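Local coordinates for protein VP5 (PDB 6QGI) that probably drives fusion of the viral envelope with the membrane of its haloarchaeal host, as an envelope protein of a pleomorphic virus, at residues L9-V14 / T436-G441; T310-P315 / L351-D355; T321-D325 / F339-Y344. All blocks are in the same frame, centred on the assembly; numbering follows the deposited sequence.

Contact 1: residues L9-V14 / T436-G441; sequences LAAGAV and TIQLQG
A short antiparallel strand pairing, in which residues 11-13 near the N-terminus lie along the edge of strand 434-439, joins Ala11, Gly12 and Ala13 to Leu439, Gln438 and Ile437. Gly12 and Gln438 form the hydrogen-bonded pair: Gln438 N gives to Gly12 O at 2.8 Å in a nearly straight bond (165°) that lies in the carbonyl plane, and Gly12 N returns a more bent bond to Gln438 O at 3.0 Å. Just before the strand, Ala10 turns with positive phi after helix 4-8, and its carbonyl O takes the N-H of Gly441 at 3.2 Å, with a weak second bond from Gln440 N. At the other end the bond from Val14 N to Thr436 O is weak; a water that accepts from Val14 N and donates to Thr436 O bridges the same two groups.

The side chains sort by face. With Ile437 CG1 set between its own backbone N and carbonyl carbon (chi1 60°), CD1 reaches Ala11 CB at 3.7 Å and meets Leu9 CD1 at 3.8 Å, the leucine and isoleucine crossing at about a right angle. On the face of Gln438, Val14 CG2 lies 3.4 Å from Gln438 N and 3.8 Å from Gln438 CB, while Gln440, bent at chi2, brings its amide beside Gly12.

Strand 434-439 is thus held on both edges, since Ile437 and Leu439 bond through their backbones to Phe345 and Val343 of strand 343-355. Leu9 and Ile437 pack on Leu314 of strand 312-320, and Thr436, whose hydroxyl bonds that of Thr346, rests on helix 285-292.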
# COMPACT_ATOMS: atom_id res chain seq x y z
N LEU A 9 4.28 11.63 -8.13
CA LEU A 9 2.86 11.36 -8.33
C LEU A 9 2.04 11.68 -7.08
O LEU A 9 0.81 11.60 -7.14
CB LEU A 9 2.65 9.89 -8.75
CG LEU A 9 3.49 9.38 -9.94
CD1 LEU A 9 3.43 7.87 -10.04
CD2 LEU A 9 3.09 10.04 -11.26
N ALA A 10 2.71 12.07 -5.96
CA ALA A 10 2.10 12.38 -4.66
C ALA A 10 1.16 11.23 -4.27
O ALA A 10 0.03 11.43 -3.81
CB ALA A 10 1.36 13.72 -4.71
N ALA A 11 1.65 10.00 -4.51
CA ALA A 11 0.92 8.76 -4.31
C ALA A 11 1.64 7.81 -3.34
O ALA A 11 2.63 8.20 -2.71
CB ALA A 11 0.74 8.08 -5.67
N GLY A 12 1.11 6.61 -3.19
CA GLY A 12 1.68 5.56 -2.36
C GLY A 12 1.72 4.25 -3.11
O GLY A 12 0.87 4.00 -3.96
N ALA A 13 2.73 3.41 -2.83
CA ALA A 13 2.83 2.08 -3.44
C ALA A 13 1.70 1.20 -2.89
O ALA A 13 1.22 1.45 -1.77
CB ALA A 13 4.19 1.47 -3.16
N VAL A 14 1.21 0.24 -3.67
CA VAL A 14 0.09 -0.59 -3.21
C VAL A 14 0.52 -2.08 -3.16
O VAL A 14 0.99 -2.64 -4.16
CB VAL A 14 -1.20 -0.36 -4.04
CG1 VAL A 14 -2.35 -1.26 -3.58
CG2 VAL A 14 -1.62 1.11 -3.98
N THR A 436 0.40 -0.43 -9.47
CA THR A 436 -0.80 0.15 -8.86
C THR A 436 -0.35 1.08 -7.75
O THR A 436 0.39 0.68 -6.85
CB THR A 436 -1.77 -0.92 -8.38
OG1 THR A 436 -2.14 -1.75 -9.48
CG2 THR A 436 -3.03 -0.34 -7.74
N ILE A 437 -0.80 2.34 -7.82
CA ILE A 437 -0.48 3.38 -6.85
C ILE A 437 -1.77 3.89 -6.20
O ILE A 437 -2.84 3.81 -6.81
CB ILE A 437 0.33 4.55 -7.50
CG1 ILE A 437 -0.45 5.24 -8.65
CG2 ILE A 437 1.70 4.05 -7.98
CD1 ILE A 437 -0.00 6.61 -9.03
N GLN A 438 -1.69 4.38 -4.95
CA GLN A 438 -2.85 4.95 -4.29
C GLN A 438 -2.72 6.47 -4.39
O GLN A 438 -1.75 7.02 -3.89
CB GLN A 438 -2.98 4.48 -2.83
CG GLN A 438 -4.24 5.03 -2.15
CD GLN A 438 -4.39 4.61 -0.71
OE1 GLN A 438 -4.34 3.44 -0.38
NE2 GLN A 438 -4.59 5.58 0.17
N LEU A 439 -3.69 7.13 -5.04
CA LEU A 439 -3.67 8.58 -5.22
C LEU A 439 -4.06 9.28 -3.93
O LEU A 439 -5.15 9.04 -3.41
CB LEU A 439 -4.60 9.00 -6.38
CG LEU A 439 -4.34 8.32 -7.72
CD1 LEU A 439 -5.44 8.61 -8.71
CD2 LEU A 439 -3.00 8.74 -8.31
N GLN A 440 -3.15 10.10 -3.39
CA GLN A 440 -3.33 10.84 -2.14
C GLN A 440 -3.57 12.31 -2.45
O GLN A 440 -4.49 12.92 -1.88
CB GLN A 440 -2.09 10.70 -1.23
CG GLN A 440 -1.41 9.33 -1.23
CD GLN A 440 -2.14 8.29 -0.41
OE1 GLN A 440 -3.17 8.54 0.22
NE2 GLN A 440 -1.59 7.08 -0.40
N GLY A 441 -2.75 12.85 -3.34
CA GLY A 441 -2.81 14.24 -3.77
C GLY A 441 -3.77 14.45 -4.93
O GLY A 441 -4.10 13.50 -5.64
O HOH W 1 -2.08 11.47 -6.08
O HOH W 2 3.07 -0.05 -6.13

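Contact 2: residues T310-P315 / L351-D355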
# COMPACT_ATOMS: atom_id res chain seq x y z
N THR A 310 2.63 18.63 -8.85
CA THR A 310 3.91 18.42 -9.54
C THR A 310 3.86 18.62 -11.06
O THR A 310 4.89 18.93 -11.67
CB THR A 310 4.41 17.00 -9.25
OG1 THR A 310 3.44 16.08 -9.73
CG2 THR A 310 4.70 16.76 -7.78
N GLY A 311 2.70 18.40 -11.66
CA GLY A 311 2.47 18.50 -13.09
C GLY A 311 2.81 17.22 -13.84
O GLY A 311 2.95 17.24 -15.07
N ALA A 312 2.93 16.09 -13.10
CA ALA A 312 3.27 14.78 -13.66
C ALA A 312 2.05 14.14 -14.35
O ALA A 312 1.01 13.96 -13.72
CB ALA A 312 3.81 13.87 -12.57
N THR A 313 2.21 13.82 -15.65
CA THR A 313 1.17 13.20 -16.49
C THR A 313 1.40 11.69 -16.53
O THR A 313 2.53 11.24 -16.74
CB THR A 313 1.13 13.81 -17.90
OG1 THR A 313 2.45 13.82 -18.45
CG2 THR A 313 0.55 15.22 -17.91
N LEU A 314 0.32 10.91 -16.33
CA LEU A 314 0.39 9.45 -16.28
C LEU A 314 -0.89 8.78 -16.84
O LEU A 314 -1.99 9.03 -16.32
CB LEU A 314 0.63 9.02 -14.81
CG LEU A 314 0.89 7.55 -14.49
CD1 LEU A 314 2.20 7.05 -15.11
CD2 LEU A 314 0.93 7.33 -13.00
N PRO A 315 -0.77 7.90 -17.87
CA PRO A 315 -1.96 7.22 -18.40
C PRO A 315 -2.24 5.89 -17.68
O PRO A 315 -1.33 5.08 -17.51
CB PRO A 315 -1.61 6.99 -19.88
CG PRO A 315 -0.09 7.06 -19.94
CD PRO A 315 0.45 7.50 -18.61
N LEU A 351 5.72 5.36 -18.69
CA LEU A 351 5.06 6.39 -19.49
C LEU A 351 4.87 7.72 -18.71
O LEU A 351 4.23 8.64 -19.25
CB LEU A 351 3.71 5.87 -20.04
CG LEU A 351 3.78 4.70 -21.04
CD1 LEU A 351 2.41 4.12 -21.30
CD2 LEU A 351 4.44 5.12 -22.36
N VAL A 352 5.46 7.85 -17.50
CA VAL A 352 5.39 9.08 -16.70
C VAL A 352 6.13 10.23 -17.44
O VAL A 352 7.27 10.06 -17.89
CB VAL A 352 5.88 8.90 -15.23
CG1 VAL A 352 7.39 8.71 -15.13
CG2 VAL A 352 5.41 10.06 -14.34
N GLU A 353 5.44 11.36 -17.60
CA GLU A 353 5.95 12.57 -18.25
C GLU A 353 5.67 13.78 -17.36
O GLU A 353 4.96 13.65 -16.36
CB GLU A 353 5.29 12.76 -19.63
CG GLU A 353 6.08 12.19 -20.79
CD GLU A 353 5.54 12.63 -22.13
OE1 GLU A 353 4.47 12.12 -22.54
OE2 GLU A 353 6.18 13.50 -22.77
N GLY A 354 6.19 14.94 -17.74
CA GLY A 354 5.95 16.16 -16.99
C GLY A 354 6.98 17.24 -17.18
O GLY A 354 8.18 16.95 -17.22
N ASP A 355 6.52 18.49 -17.28
CA ASP A 355 7.39 19.64 -17.44
C ASP A 355 8.17 19.88 -16.15
O ASP A 355 7.61 19.82 -15.05
CB ASP A 355 6.58 20.89 -17.83
CG ASP A 355 7.43 22.05 -18.33
OD1 ASP A 355 8.12 21.88 -19.37
OD2 ASP A 355 7.40 23.12 -17.69
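Thr313 and Glu353 form a hydrogen-bonded antiparallel pair at one end of strands 312-320 and 343-355. Glu353 N points almost straight (172°) at Thr313 O, 3.0 Å away and in its carbonyl plane, whereas Thr313 N approaches Glu353 O at 2.8 Å from above that carbonyl's plane.

The side chain of Thr313 adds to this pairing atom by atom. Its CB stands 4.1 Å from Glu353 O; from there OG1, placed between the backbone N and the carbonyl carbon (chi1 51°), turns to the other strand and ends 3.3 Å from Glu353 CB. The hydroxyl also gives a weak hydrogen bond to Glu353 O, the acceptor already used by Thr313 N. The methyl CG2 lies opposite the carbonyl carbon, and Thr313 leans on Thr306 of strand 301-307. The Glu353 side chain turns off the pair to lie against Arg424.

Toward Pro315, Leu314 CD1 comes within 4.1 Å of Val352 CB, its side chain extending into a layer with Leu9 and Phe345. On the other face of the strand the ring of Pro315 crosses Leu351 at about a right angle, and Pro315 CD touches Leu351 CB at 3.9 Å. At the opposite end Gly354 CA passes close to Gly311 O, with backbone angles that strongly favour glycine.

Three donors (Thr313 N, Thr313 OG1 and Glu353 N) thus share two carbonyl acceptors, and no charge takes part across the strands. One polar backbone pair, followed on one side by aliphatic contacts of Leu314 and Val352, joins two strands that each have a further partner, 301-307 and 418-427.

Contact 3: residues T321-D325 / F339-Y344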
# COMPACT_ATOMS: atom_id res chain seq x y z
N THR A 321 -12.37 2.00 -4.01
CA THR A 321 -12.83 1.15 -2.90
C THR A 321 -14.33 1.43 -2.70
O THR A 321 -15.11 0.51 -2.43
CB THR A 321 -12.03 1.39 -1.62
OG1 THR A 321 -12.25 2.72 -1.19
CG2 THR A 321 -10.54 1.12 -1.78
N ASP A 322 -14.71 2.70 -2.87
CA ASP A 322 -16.08 3.19 -2.76
C ASP A 322 -16.45 3.92 -4.06
O ASP A 322 -16.07 5.08 -4.24
CB ASP A 322 -16.21 4.10 -1.53
CG ASP A 322 -17.63 4.40 -1.09
OD1 ASP A 322 -18.57 4.07 -1.85
OD2 ASP A 322 -17.80 4.95 0.02
N ALA A 323 -17.20 3.24 -4.95
CA ALA A 323 -17.62 3.79 -6.25
C ALA A 323 -18.54 5.02 -6.09
O ALA A 323 -18.89 5.64 -7.09
CB ALA A 323 -18.29 2.72 -7.08
N SER A 324 -18.92 5.36 -4.83
CA SER A 324 -19.74 6.51 -4.43
C SER A 324 -18.99 7.80 -4.70
O SER A 324 -19.59 8.84 -4.96
CB SER A 324 -20.11 6.41 -2.95
OG SER A 324 -20.93 7.48 -2.53
N ASP A 325 -17.65 7.73 -4.65
CA ASP A 325 -16.74 8.83 -4.99
C ASP A 325 -16.86 9.09 -6.48
O ASP A 325 -16.84 10.24 -6.92
CB ASP A 325 -15.30 8.47 -4.59
CG ASP A 325 -15.10 8.08 -3.14
OD1 ASP A 325 -16.03 8.28 -2.34
OD2 ASP A 325 -14.01 7.58 -2.80
N PHE A 339 -12.61 12.07 -0.59
CA PHE A 339 -13.26 10.82 -0.96
C PHE A 339 -13.50 9.94 0.25
O PHE A 339 -12.64 9.85 1.12
CB PHE A 339 -12.44 10.07 -2.01
CG PHE A 339 -12.29 10.75 -3.36
CD1 PHE A 339 -13.12 11.80 -3.71
CD2 PHE A 339 -11.37 10.30 -4.28
CE1 PHE A 339 -12.98 12.44 -4.95
CE2 PHE A 339 -11.22 10.95 -5.52
CZ PHE A 339 -12.03 12.00 -5.84
N SER A 340 -14.68 9.29 0.31
CA SER A 340 -15.07 8.39 1.40
C SER A 340 -14.15 7.16 1.46
O SER A 340 -13.82 6.69 2.54
CB SER A 340 -16.52 7.94 1.25
OG SER A 340 -17.42 9.04 1.20
N GLY A 341 -13.77 6.66 0.28
CA GLY A 341 -12.88 5.52 0.15
C GLY A 341 -11.50 5.89 -0.35
O GLY A 341 -11.10 7.06 -0.25
N ASP A 342 -10.76 4.91 -0.87
CA ASP A 342 -9.41 5.07 -1.40
C ASP A 342 -9.40 4.93 -2.92
O ASP A 342 -10.15 4.13 -3.49
CB ASP A 342 -8.44 4.07 -0.75
CG ASP A 342 -8.18 4.31 0.72
OD1 ASP A 342 -7.86 5.47 1.09
OD2 ASP A 342 -8.29 3.35 1.51
N VAL A 343 -8.55 5.74 -3.58
CA VAL A 343 -8.38 5.76 -5.04
C VAL A 343 -7.12 5.02 -5.43
O VAL A 343 -6.04 5.37 -4.95
CB VAL A 343 -8.34 7.20 -5.62
CG1 VAL A 343 -8.25 7.18 -7.15
CG2 VAL A 343 -9.54 8.00 -5.18
N TYR A 344 -7.24 4.04 -6.34
CA TYR A 344 -6.11 3.29 -6.87
C TYR A 344 -5.95 3.62 -8.36
O TYR A 344 -6.91 4.02 -9.02
CB TYR A 344 -6.24 1.78 -6.61
CG TYR A 344 -6.24 1.44 -5.14
CD1 TYR A 344 -5.05 1.37 -4.42
CD2 TYR A 344 -7.43 1.22 -4.45
CE1 TYR A 344 -5.05 1.09 -3.05
CE2 TYR A 344 -7.44 0.93 -3.09
CZ TYR A 344 -6.24 0.87 -2.39
OH TYR A 344 -6.23 0.58 -1.05
O HOH W 3 -13.07 4.94 -3.32
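Chi1 of 64° sets Thr321 OG1 between its own backbone N and carbonyl carbon, facing Asp342, while chi1 of -55° swings the carboxylate of Asp325 beside its own backbone N and onto the 339-341 backbone. The threonine is gripped in two directions: its OG1 accepts from Asp342 N at 2.7 Å, and its N gives a nearly straight bond to Asp342 O at 3.1 Å. Its methyl CG2 takes the remaining branch and meets the edge of the Tyr344 ring, 3.4 Å from CE2 and near the ring plane.

Asp325 spreads its two oxygens over consecutive amides. OD2 receives Gly341 N at 3.2 Å on its syn lone pair, whereas Ser340 N reaches OD1 at 3.1 Å from above the carboxylate plane. These two bonds would hold the carboxylate's rotation. Asp325 CB lies over one face of the Phe339 ring, a CH-pi contact 4.3 Å from the centroid. A water that accepts from Asp322 N lies close to both Asp325 OD2 and Asp342 O, linking the two sets of bonds. Gly341 CA sits 3.2 Å from Thr321 OG1, backbone packed directly on the threonine hydroxyl.

Outside the contact, Asp342 bonds Asn64 through OD2, and the Tyr344 hydroxyl bonds Asn62. The 322-325 segment is a type I beta turn, closed by Asp325 N to Asp322 O, with Asp322 OD1 accepting from Ser324 N as an Asx turn; it follows strand 312-320 and is tied by an aspartate to the loop leading into strand 343-355, the antiparallel neighbour of strand 312-320.

Contacts 2 and 3 both join the chain around strand 312-320 to that around strand 343-355, contact 2 at one end of the pairing and contact 3 at the other, with centres about 23 Å apart and no touch between them. Contact 1 is the most central, with five of its twelve touching residues buried; contacts 2 and 3 are centred farther out, about 21 and 15 Å from the chain centre. It meets both, Leu9 CD2 against Val352 CG2 and Val14 CG2 against Tyr344 CD1. Contact 1 relies on main-chain pairing with an apolar face, contact 2 on one bridge beside aliphatic packing, whereas contact 3, largely loop, depends on side-chain oxygens that accept backbone N-H groups.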